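Local coordinates for peptidoglycan synthetase penicillin-binding protein 3 (Bifidobacterium adolescentis, PDB 4YE5), which probably binds penicillin and probably acts as a transpeptidase in the cross-linking of peptidoglycan, at residues A[35-38]-A[39-43]; A[221-224]-A[225-229]; A[247-250]-A[251-254]; A[275-278]-A[279-283]. All blocks are in the same frame, centred on the assembly; numbering follows the deposited sequence.

Contact 1 (A[35-38]-A[39-43])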
loop_
_atom_site.group_PDB
_atom_site.type_symbol
_atom_site.label_atom_id
_atom_site.label_comp_id
_atom_site.label_asym_id
_atom_site.label_seq_id
_atom_site.Cartn_x
_atom_site.Cartn_y
_atom_site.Cartn_z
ATOM N N ILE A 35 11.242 -0.425 6.455
ATOM C CA ILE A 35 10.454 -0.691 5.257
ATOM C C ILE A 35 11.341 -0.377 4.064
ATOM O O ILE A 35 11.998 0.669 4.025
ATOM C CB ILE A 35 9.178 0.163 5.194
ATOM C CG1 ILE A 35 8.267 -0.162 6.385
ATOM C CG2 ILE A 35 8.435 -0.103 3.841
ATOM C CD1 ILE A 35 7.190 0.891 6.676
HETATM N N MSE A 36 11.374 -1.295 3.104
HETATM C CA MSE A 36 12.232 -1.160 1.933
HETATM C C MSE A 36 11.434 -1.383 0.662
HETATM O O MSE A 36 10.395 -2.033 0.699
HETATM C CB MSE A 36 13.355 -2.201 2.010
HETATM C CG MSE A 36 14.335 -1.932 3.146
HETATM SE SE MSE A 36 15.570 -3.416 3.357
HETATM C CE MSE A 36 14.312 -4.813 3.873
ATOM N N ASP A 37 11.909 -0.853 -0.464
ATOM C CA ASP A 37 11.218 -1.112 -1.726
ATOM C C ASP A 37 11.681 -2.477 -2.237
ATOM O O ASP A 37 12.512 -3.149 -1.597
ATOM C CB ASP A 37 11.426 0.030 -2.761
ATOM C CG ASP A 37 12.679 -0.148 -3.657
ATOM O OD1 ASP A 37 13.636 -0.862 -3.283
ATOM O OD2 ASP A 37 12.702 0.450 -4.768
ATOM N N THR A 38 11.172 -2.858 -3.400
ATOM C CA THR A 38 11.430 -4.168 -3.980
ATOM C C THR A 38 12.922 -4.496 -4.163
ATOM O O THR A 38 13.290 -5.662 -4.183
ATOM C CB THR A 38 10.668 -4.339 -5.313
ATOM O OG1 THR A 38 10.594 -5.726 -5.660
ATOM C CG2 THR A 38 11.349 -3.560 -6.433
ATOM N N ASN A 39 13.767 -3.473 -4.284
ATOM C CA ASN A 39 15.204 -3.679 -4.476
ATOM C C ASN A 39 16.038 -3.461 -3.216
ATOM O O ASN A 39 17.256 -3.412 -3.286
ATOM C CB ASN A 39 15.748 -2.769 -5.576
ATOM C CG ASN A 39 14.997 -2.928 -6.879
ATOM O OD1 ASN A 39 14.411 -1.978 -7.384
ATOM N ND2 ASN A 39 14.993 -4.143 -7.416
ATOM N N GLY A 40 15.390 -3.286 -2.072
ATOM C CA GLY A 40 16.129 -3.142 -0.825
ATOM C C GLY A 40 16.397 -1.686 -0.472
ATOM O O GLY A 40 17.023 -1.404 0.538
ATOM N N ALA A 41 15.942 -0.752 -1.304
ATOM C CA ALA A 41 16.141 0.657 -0.987
ATOM C C ALA A 41 15.310 0.995 0.247
ATOM O O ALA A 41 14.137 0.659 0.319
ATOM C CB ALA A 41 15.762 1.549 -2.185
ATOM N N ILE A 42 15.929 1.634 1.233
ATOM C CA ILE A 42 15.256 1.921 2.494
ATOM C C ILE A 42 14.235 3.055 2.366
ATOM O O ILE A 42 14.545 4.112 1.829
ATOM C CB ILE A 42 16.289 2.217 3.608
ATOM C CG1 ILE A 42 17.195 0.989 3.796
ATOM C CG2 ILE A 42 15.596 2.586 4.920
ATOM C CD1 ILE A 42 18.415 1.216 4.700
ATOM N N LEU A 43 13.011 2.815 2.841
ATOM C CA LEU A 43 11.920 3.795 2.731
ATOM C C LEU A 43 11.514 4.356 4.087
ATOM O O LEU A 43 11.019 5.483 4.180
ATOM C CB LEU A 43 10.691 3.170 2.078
ATOM C CG LEU A 43 10.900 2.607 0.679
ATOM C CD1 LEU A 43 9.670 1.850 0.254
ATOM C CD2 LEU A 43 11.218 3.732 -0.285
#
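Ile-35 offers its carbonyl O to Leu-43 N at 2.7 Å, one rung of a β-hairpin made by strands 35-36 and 42-46. A type I turn from Asp-37 to Gly-40 closes it, with a G1 bulge at Gly-40 and Ala-41 opposite Asp-37. Met-36, present as selenomethionine, forms a non-hydrogen-bonded pair with Ile-42; both side chains lie on one face of the sheet, with Met-36 CG 4.1 Å from Ile-42 CG1. Asp-37 N donates to Ala-41 O (2.8 Å) and Asp-37 O accepts from Gly-40 N (2.9 Å), the two bonds that define the bulged turn. With chi1 at 89°, its CG sits between the backbone N and the carbonyl carbon, so that the carboxylate leans back over the turn. There OD1 takes Asn-39 N at 2.8 Å and Ala-41 N at 3.0 Å from opposite faces of its plane, while OD2 reaches beyond the hairpin to Arg-221 N. Asp-37 CB rests 3.9 Å from Leu-43 CD1. Thr-38 sends OG1 out to Lys-431, and its side chain runs alongside that of Asn-39, with Thr-38 CG2 3.7 Å from Asn-39 CG.

Contact 2 (A[221-224]-A[225-229]); sequences RDVQ and WYTEK
Gln-224 and Glu-228, one turn apart on helix 221-238, provide the side-chain to side-chain hydrogen bond of this helical segment. The Gln-224 chain bends at chi2 (77°), whereas Glu-228 runs extended, and amide and carboxylate end up almost perpendicular. NE2 of Gln-224 points very straight at OE2 of Glu-228 (2.9 Å, 174° at the hydrogen), with the acceptor in the amide plane and the donor on the anti side of the carboxylate, well out of its plane. The same OE2 also receives Met-156 N, and Gln-224 OE1 takes Leu-258 N; each group therefore has a second hydrogen bond, to the surrounding fold.

A second kind of link joins side chain to backbone. Thr-227 turns OG1 back along the helix to Val-223 O at 2.8 Å. That carbonyl also accepts Thr-227 N at 2.9 Å, the two donors arriving from opposite faces of its plane. Around these run the regular α-helical bonds, among them Trp-225 N to Arg-221 O (2.9 Å) and Tyr-226 N to Asp-222 O (3.0 Å).

Packing places the helix in the fold. Val-223, Gln-224 and Thr-227 pack on strand 255-260, Val-223 and Thr-227 also meet helix 535-549, and on that same helix Tyr-226 stacks against the ring of Phe-545.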
loop_
_atom_site.group_PDB
_atom_site.type_symbol
_atom_site.label_atom_id
_atom_site.label_comp_id
_atom_site.label_asym_id
_atom_site.label_seq_id
_atom_site.Cartn_x
_atom_site.Cartn_y
_atom_site.Cartn_z
ATOM N N ARG A 221 10.717 1.951 -6.249
ATOM C CA ARG A 221 10.887 3.374 -5.938
ATOM C C ARG A 221 10.907 4.202 -7.220
ATOM O O ARG A 221 10.305 5.264 -7.278
ATOM C CB ARG A 221 12.217 3.560 -5.174
ATOM C CG ARG A 221 12.333 4.762 -4.259
ATOM C CD ARG A 221 13.719 4.809 -3.560
ATOM N NE ARG A 221 14.773 4.821 -4.557
ATOM C CZ ARG A 221 15.422 5.907 -4.962
ATOM N NH1 ARG A 221 15.193 7.085 -4.405
ATOM N NH2 ARG A 221 16.337 5.800 -5.909
ATOM N N ASP A 222 11.595 3.711 -8.250
ATOM C CA ASP A 222 11.697 4.439 -9.524
ATOM C C ASP A 222 10.380 4.465 -10.300
ATOM O O ASP A 222 10.013 5.491 -10.882
ATOM C CB ASP A 222 12.827 3.870 -10.392
ATOM C CG ASP A 222 14.171 3.829 -9.646
ATOM O OD1 ASP A 222 14.711 4.916 -9.330
ATOM O OD2 ASP A 222 14.672 2.713 -9.350
ATOM N N VAL A 223 9.659 3.353 -10.328
ATOM C CA VAL A 223 8.346 3.369 -10.996
ATOM C C VAL A 223 7.356 4.242 -10.210
ATOM O O VAL A 223 6.566 4.993 -10.788
ATOM C CB VAL A 223 7.775 1.946 -11.158
ATOM C CG1 VAL A 223 6.389 1.980 -11.820
ATOM C CG2 VAL A 223 8.767 1.052 -11.979
ATOM N N GLN A 224 7.385 4.126 -8.887
ATOM C CA GLN A 224 6.488 4.914 -8.046
ATOM C C GLN A 224 6.765 6.404 -8.237
ATOM O O GLN A 224 5.851 7.210 -8.398
ATOM C CB GLN A 224 6.674 4.543 -6.560
ATOM C CG GLN A 224 5.716 5.317 -5.620
ATOM C CD GLN A 224 4.281 4.774 -5.635
ATOM O OE1 GLN A 224 4.042 3.616 -5.956
ATOM N NE2 GLN A 224 3.337 5.605 -5.227
ATOM N N TRP A 225 8.036 6.769 -8.227
ATOM C CA TRP A 225 8.410 8.174 -8.395
ATOM C C TRP A 225 7.953 8.697 -9.746
ATOM O O TRP A 225 7.382 9.786 -9.823
ATOM C CB TRP A 225 9.922 8.401 -8.247
ATOM C CG TRP A 225 10.288 9.867 -8.308
ATOM C CD1 TRP A 225 10.397 10.733 -7.248
ATOM C CD2 TRP A 225 10.574 10.642 -9.486
ATOM N NE1 TRP A 225 10.737 11.987 -7.696
ATOM C CE2 TRP A 225 10.843 11.961 -9.063
ATOM C CE3 TRP A 225 10.617 10.351 -10.856
ATOM C CZ2 TRP A 225 11.152 12.985 -9.962
ATOM C CZ3 TRP A 225 10.925 11.374 -11.748
ATOM C CH2 TRP A 225 11.186 12.671 -11.295
ATOM N N TYR A 226 8.198 7.935 -10.812
ATOM C CA TYR A 226 7.801 8.423 -12.145
ATOM C C TYR A 226 6.278 8.523 -12.281
ATOM O O TYR A 226 5.739 9.435 -12.921
ATOM C CB TYR A 226 8.396 7.570 -13.266
ATOM C CG TYR A 226 8.307 8.249 -14.622
ATOM C CD1 TYR A 226 9.238 9.218 -15.009
ATOM C CD2 TYR A 226 7.300 7.930 -15.498
ATOM C CE1 TYR A 226 9.143 9.850 -16.249
ATOM C CE2 TYR A 226 7.178 8.569 -16.733
ATOM C CZ TYR A 226 8.108 9.516 -17.109
ATOM O OH TYR A 226 7.989 10.127 -18.346
ATOM N N THR A 227 5.569 7.572 -11.679
ATOM C CA THR A 227 4.120 7.590 -11.772
ATOM C C THR A 227 3.557 8.818 -11.037
ATOM O O THR A 227 2.646 9.486 -11.541
ATOM C CB THR A 227 3.521 6.291 -11.201
ATOM O OG1 THR A 227 4.031 5.177 -11.952
ATOM C CG2 THR A 227 2.007 6.322 -11.313
ATOM N N GLU A 228 4.114 9.123 -9.866
ATOM C CA GLU A 228 3.697 10.322 -9.131
ATOM C C GLU A 228 4.033 11.590 -9.916
ATOM O O GLU A 228 3.250 12.541 -9.941
ATOM C CB GLU A 228 4.316 10.355 -7.723
ATOM C CG GLU A 228 3.687 9.303 -6.805
ATOM C CD GLU A 228 4.284 9.276 -5.395
ATOM O OE1 GLU A 228 5.134 10.125 -5.089
ATOM O OE2 GLU A 228 3.857 8.414 -4.595
ATOM N N LYS A 229 5.185 11.579 -10.576
ATOM C CA LYS A 229 5.598 12.684 -11.436
ATOM C C LYS A 229 4.627 12.866 -12.633
ATOM O O LYS A 229 4.236 13.987 -12.980
ATOM C CB LYS A 229 7.030 12.445 -11.941
ATOM C CG LYS A 229 7.605 13.611 -12.771
ATOM C CD LYS A 229 7.815 14.844 -11.897
ATOM C CE LYS A 229 8.327 16.036 -12.713
ATOM N NZ LYS A 229 8.460 17.233 -11.843
#

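Contact 3 (A[247-250]-A[251-254]); sequences VQDV and QSGD
Asp-249 meets Ser-252 through the carboxylate that organises the short hairpin loop linking strand 242-249 to strand 255-260, neighbours in the antiparallel sheet of the transpeptidase domain. Its CG stands opposite the backbone N across the CA–CB bond (chi1 179°), which carries the carboxylate over the loop. There OD2 accepts Ser-252 OG at 2.7 Å and Ser-252 N at 3.0 Å; both donors approach on the anti side, one from each face of the carboxylate plane. The backbone of Asp-249 clasps the loop as well: its N donates to Asp-254 O (2.9 Å, 167° at the hydrogen), and its O receives Gly-253 N (2.9 Å), the bond from the fifth residue back to the first that makes an α-turn.

Gln-251 lies at the outer bend. Its N is joined to Asp-249 OD1 by a water, which donates to OD1 at 2.8 Å and accepts from Gln-251 N at 3.0 Å. A glycerol, probably from the crystallisation liquor, binds the same OD1. Gln-251 O is taken by Lys-425 NZ beyond the loop.

Asp-254 closes the loop. Its N donates to Ser-252 OG at 3.0 Å, an ST turn, and this hydroxyl donates to Asp-249 OD2 while accepting from Asp-254 N. The Asp-254 carboxylate itself pairs with Arg-428 outside the loop.

Two carboxylates thus stand near one another, OD2 of Asp-249 lying 5.6 Å from OD2 of Asp-254. The donors converging on the first and the arginine on the second probably offset their mutual repulsion and help both to stay ionised.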
loop_
_atom_site.group_PDB
_atom_site.type_symbol
_atom_site.label_atom_id
_atom_site.label_comp_id
_atom_site.label_asym_id
_atom_site.label_seq_id
_atom_site.Cartn_x
_atom_site.Cartn_y
_atom_site.Cartn_z
ATOM N N VAL A 247 0.272 0.443 -11.257
ATOM C CA VAL A 247 0.966 -0.429 -12.194
ATOM C C VAL A 247 1.069 -1.820 -11.574
ATOM O O VAL A 247 1.583 -1.967 -10.459
ATOM C CB VAL A 247 2.407 0.081 -12.515
ATOM C CG1 VAL A 247 3.126 -0.936 -13.426
ATOM C CG2 VAL A 247 2.376 1.465 -13.163
ATOM N N GLN A 248 0.585 -2.834 -12.279
ATOM C CA GLN A 248 0.626 -4.205 -11.777
ATOM C C GLN A 248 1.382 -5.143 -12.731
ATOM O O GLN A 248 1.211 -5.061 -13.951
ATOM C CB GLN A 248 -0.821 -4.720 -11.578
ATOM C CG GLN A 248 -0.923 -6.178 -11.119
ATOM C CD GLN A 248 -2.312 -6.531 -10.644
ATOM O OE1 GLN A 248 -2.975 -5.725 -9.993
ATOM N NE2 GLN A 248 -2.766 -7.727 -10.975
ATOM N N ASP A 249 2.227 -6.009 -12.177
ATOM C CA ASP A 249 2.903 -7.050 -12.963
ATOM C C ASP A 249 1.930 -8.170 -13.317
ATOM O O ASP A 249 1.386 -8.828 -12.424
ATOM C CB ASP A 249 4.051 -7.675 -12.175
ATOM C CG ASP A 249 4.748 -8.783 -12.961
ATOM O OD1 ASP A 249 5.498 -8.456 -13.905
ATOM O OD2 ASP A 249 4.537 -9.970 -12.648
ATOM N N VAL A 250 1.735 -8.404 -14.613
ATOM C CA VAL A 250 0.718 -9.340 -15.085
ATOM C C VAL A 250 0.866 -10.743 -14.518
ATOM O O VAL A 250 -0.093 -11.321 -14.017
ATOM C CB VAL A 250 0.693 -9.411 -16.630
ATOM C CG1 VAL A 250 -0.141 -10.606 -17.121
ATOM C CG2 VAL A 250 0.121 -8.118 -17.191
ATOM N N GLN A 251 2.058 -11.311 -14.598
ATOM C CA GLN A 251 2.165 -12.727 -14.267
ATOM C C GLN A 251 2.128 -13.025 -12.767
ATOM O O GLN A 251 1.652 -14.077 -12.361
ATOM C CB GLN A 251 3.379 -13.371 -14.948
ATOM C CG GLN A 251 3.021 -13.796 -16.386
ATOM C CD GLN A 251 4.207 -14.274 -17.195
ATOM O OE1 GLN A 251 5.268 -14.568 -16.651
ATOM N NE2 GLN A 251 4.027 -14.352 -18.512
ATOM N N SER A 252 2.590 -12.087 -11.944
ATOM C CA SER A 252 2.674 -12.341 -10.505
ATOM C C SER A 252 1.544 -11.709 -9.682
ATOM O O SER A 252 1.242 -12.178 -8.592
ATOM C CB SER A 252 4.012 -11.843 -9.971
ATOM O OG SER A 252 4.022 -10.412 -10.016
ATOM N N GLY A 253 0.934 -10.649 -10.199
ATOM C CA GLY A 253 -0.005 -9.865 -9.421
ATOM C C GLY A 253 0.660 -8.889 -8.462
ATOM O O GLY A 253 -0.011 -8.278 -7.632
ATOM N N ASP A 254 1.976 -8.734 -8.572
ATOM C CA ASP A 254 2.712 -7.778 -7.733
ATOM C C ASP A 254 2.446 -6.342 -8.118
ATOM O O ASP A 254 2.367 -6.014 -9.303
ATOM C CB ASP A 254 4.214 -8.002 -7.832
ATOM C CG ASP A 254 4.671 -9.231 -7.088
ATOM O OD1 ASP A 254 3.833 -9.845 -6.388
ATOM O OD2 ASP A 254 5.874 -9.561 -7.190
HETATM O O HOH W 1 4.420 -10.035 -15.906
#

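Contact 4 (A[275-278]-A[279-283])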
loop_
_atom_site.group_PDB
_atom_site.type_symbol
_atom_site.label_atom_id
_atom_site.label_comp_id
_atom_site.label_asym_id
_atom_site.label_seq_id
_atom_site.Cartn_x
_atom_site.Cartn_y
_atom_site.Cartn_z
ATOM N N ALA A 275 -5.963 7.483 4.454
ATOM C CA ALA A 275 -5.389 6.644 3.414
ATOM C C ALA A 275 -5.163 7.438 2.135
ATOM O O ALA A 275 -5.845 8.444 1.876
ATOM C CB ALA A 275 -6.318 5.479 3.124
ATOM N N SER A 276 -4.213 6.967 1.339
ATOM C CA SER A 276 -4.022 7.464 -0.014
ATOM C C SER A 276 -5.343 7.382 -0.740
ATOM O O SER A 276 -6.065 6.376 -0.618
ATOM C CB SER A 276 -3.024 6.583 -0.764
ATOM O OG SER A 276 -3.036 6.918 -2.145
ATOM N N ARG A 277 -5.674 8.417 -1.503
ATOM C CA ARG A 277 -6.877 8.352 -2.335
ATOM C C ARG A 277 -6.889 7.128 -3.280
ATOM O O ARG A 277 -7.939 6.574 -3.561
ATOM C CB ARG A 277 -7.018 9.622 -3.162
ATOM C CG ARG A 277 -8.372 9.735 -3.808
ATOM C CD ARG A 277 -8.449 10.934 -4.729
ATOM N NE ARG A 277 -7.987 12.166 -4.097
ATOM C CZ ARG A 277 -8.740 12.968 -3.350
ATOM N NH1 ARG A 277 -10.011 12.660 -3.092
ATOM N NH2 ARG A 277 -8.209 14.070 -2.852
ATOM N N ALA A 278 -5.723 6.724 -3.787
ATOM C CA ALA A 278 -5.639 5.510 -4.616
ATOM C C ALA A 278 -6.178 4.276 -3.882
ATOM O O ALA A 278 -6.810 3.409 -4.489
ATOM C CB ALA A 278 -4.178 5.276 -5.093
ATOM N N VAL A 279 -5.934 4.198 -2.573
ATOM C CA VAL A 279 -6.448 3.084 -1.764
ATOM C C VAL A 279 -7.951 3.175 -1.508
ATOM O O VAL A 279 -8.674 2.173 -1.629
ATOM C CB VAL A 279 -5.693 2.988 -0.382
ATOM C CG1 VAL A 279 -6.352 1.976 0.555
ATOM C CG2 VAL A 279 -4.217 2.633 -0.590
ATOM N N SER A 280 -8.433 4.370 -1.144
ATOM C CA SER A 280 -9.814 4.512 -0.656
ATOM C C SER A 280 -10.894 4.800 -1.709
ATOM O O SER A 280 -12.050 4.420 -1.537
ATOM C CB SER A 280 -9.882 5.610 0.415
ATOM O OG SER A 280 -9.373 6.833 -0.091
ATOM N N GLU A 281 -10.537 5.491 -2.784
ATOM C CA GLU A 281 -11.555 5.943 -3.735
ATOM C C GLU A 281 -12.335 4.783 -4.379
ATOM O O GLU A 281 -11.740 3.807 -4.842
ATOM C CB GLU A 281 -10.902 6.785 -4.839
ATOM C CG GLU A 281 -11.902 7.649 -5.591
ATOM C CD GLU A 281 -12.361 8.840 -4.753
ATOM O OE1 GLU A 281 -11.601 9.298 -3.881
ATOM O OE2 GLU A 281 -13.478 9.319 -4.960
ATOM N N THR A 282 -13.664 4.879 -4.409
ATOM C CA THR A 282 -14.436 3.934 -5.204
ATOM C C THR A 282 -15.291 4.699 -6.208
ATOM O O THR A 282 -15.607 5.859 -5.998
ATOM C CB THR A 282 -15.345 3.019 -4.346
ATOM O OG1 THR A 282 -16.323 3.815 -3.673
ATOM C CG2 THR A 282 -14.521 2.237 -3.309
ATOM N N PHE A 283 -15.656 4.045 -7.303
ATOM C CA PHE A 283 -16.349 4.709 -8.402
ATOM C C PHE A 283 -16.912 3.635 -9.313
ATOM O O PHE A 283 -16.428 2.490 -9.309
ATOM C CB PHE A 283 -15.357 5.564 -9.207
ATOM C CG PHE A 283 -14.068 4.831 -9.550
ATOM C CD1 PHE A 283 -13.953 4.097 -10.712
ATOM C CD2 PHE A 283 -12.988 4.853 -8.665
ATOM C CE1 PHE A 283 -12.765 3.415 -11.014
ATOM C CE2 PHE A 283 -11.796 4.187 -8.961
ATOM C CZ PHE A 283 -11.685 3.461 -10.117
HETATM O O HOH W 2 -8.377 8.503 1.717
HETATM O O HOH W 3 -9.275 3.492 -6.024
#
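A chi1 near 180° in both Arg-277 (-168°) and Glu-281 (-161°) swings CG away from the backbone N and lays the two side chains next to each other, pointing the same way, one turn apart. The Glu-281 chain then folds at chi2 (74°), setting OE1 3.3 Å from Arg-277 CG. At the guanidinium edge OE1 lies near its plane but 3.8 Å from NH1, a long salt bridge; the same OE1 also lies against Arg-277 CD. Arg-277 in addition makes a cation-π contact with Trp-242. In the backbone, Glu-281 N donates to Arg-277 O at 2.9 Å.

At the start of the helix Ser-276 O takes Ser-280 N (3.1 Å) in the carbonyl plane, and more weakly Val-279 N. Ala-275 CB packs on Val-279 CG1 at 4.3 Å. At the C-terminal end of the helix a water donates both to Ala-278 O (2.9 Å) and to Glu-281 O (2.8 Å).

The whole is an N-capped single-turn helix, 277-280: Ser-276 holds the N-cap position with a weak bond from Ala-278 N to its OG, whose placement is less certain, and Glu-281 leads the chain out toward helix 290-299.

Overall arrangement
In chain order the contacts lead from the hairpin of strands 35-36 and 42-46, in the dimerisation domain, into the transpeptidase region. Contacts 1 and 2, with centres 14 Å apart, touch through the turn of the hairpin and the first residue of helix 221-238, where Ala-41 and Leu-43 pack on the Arg-221 side chain. Contact 2 touches contact 3 (centres 16 Å apart) through Val-223 and Thr-227 on Val-247, so the helix lies against the sheet whose strand 242-249 carries contact 3. Contact 4 touches none of the others; its nearest atoms lie about 7 Å from contact 2 and about 9 Å from contact 3. Together the first three form a continuous path joining the two regions.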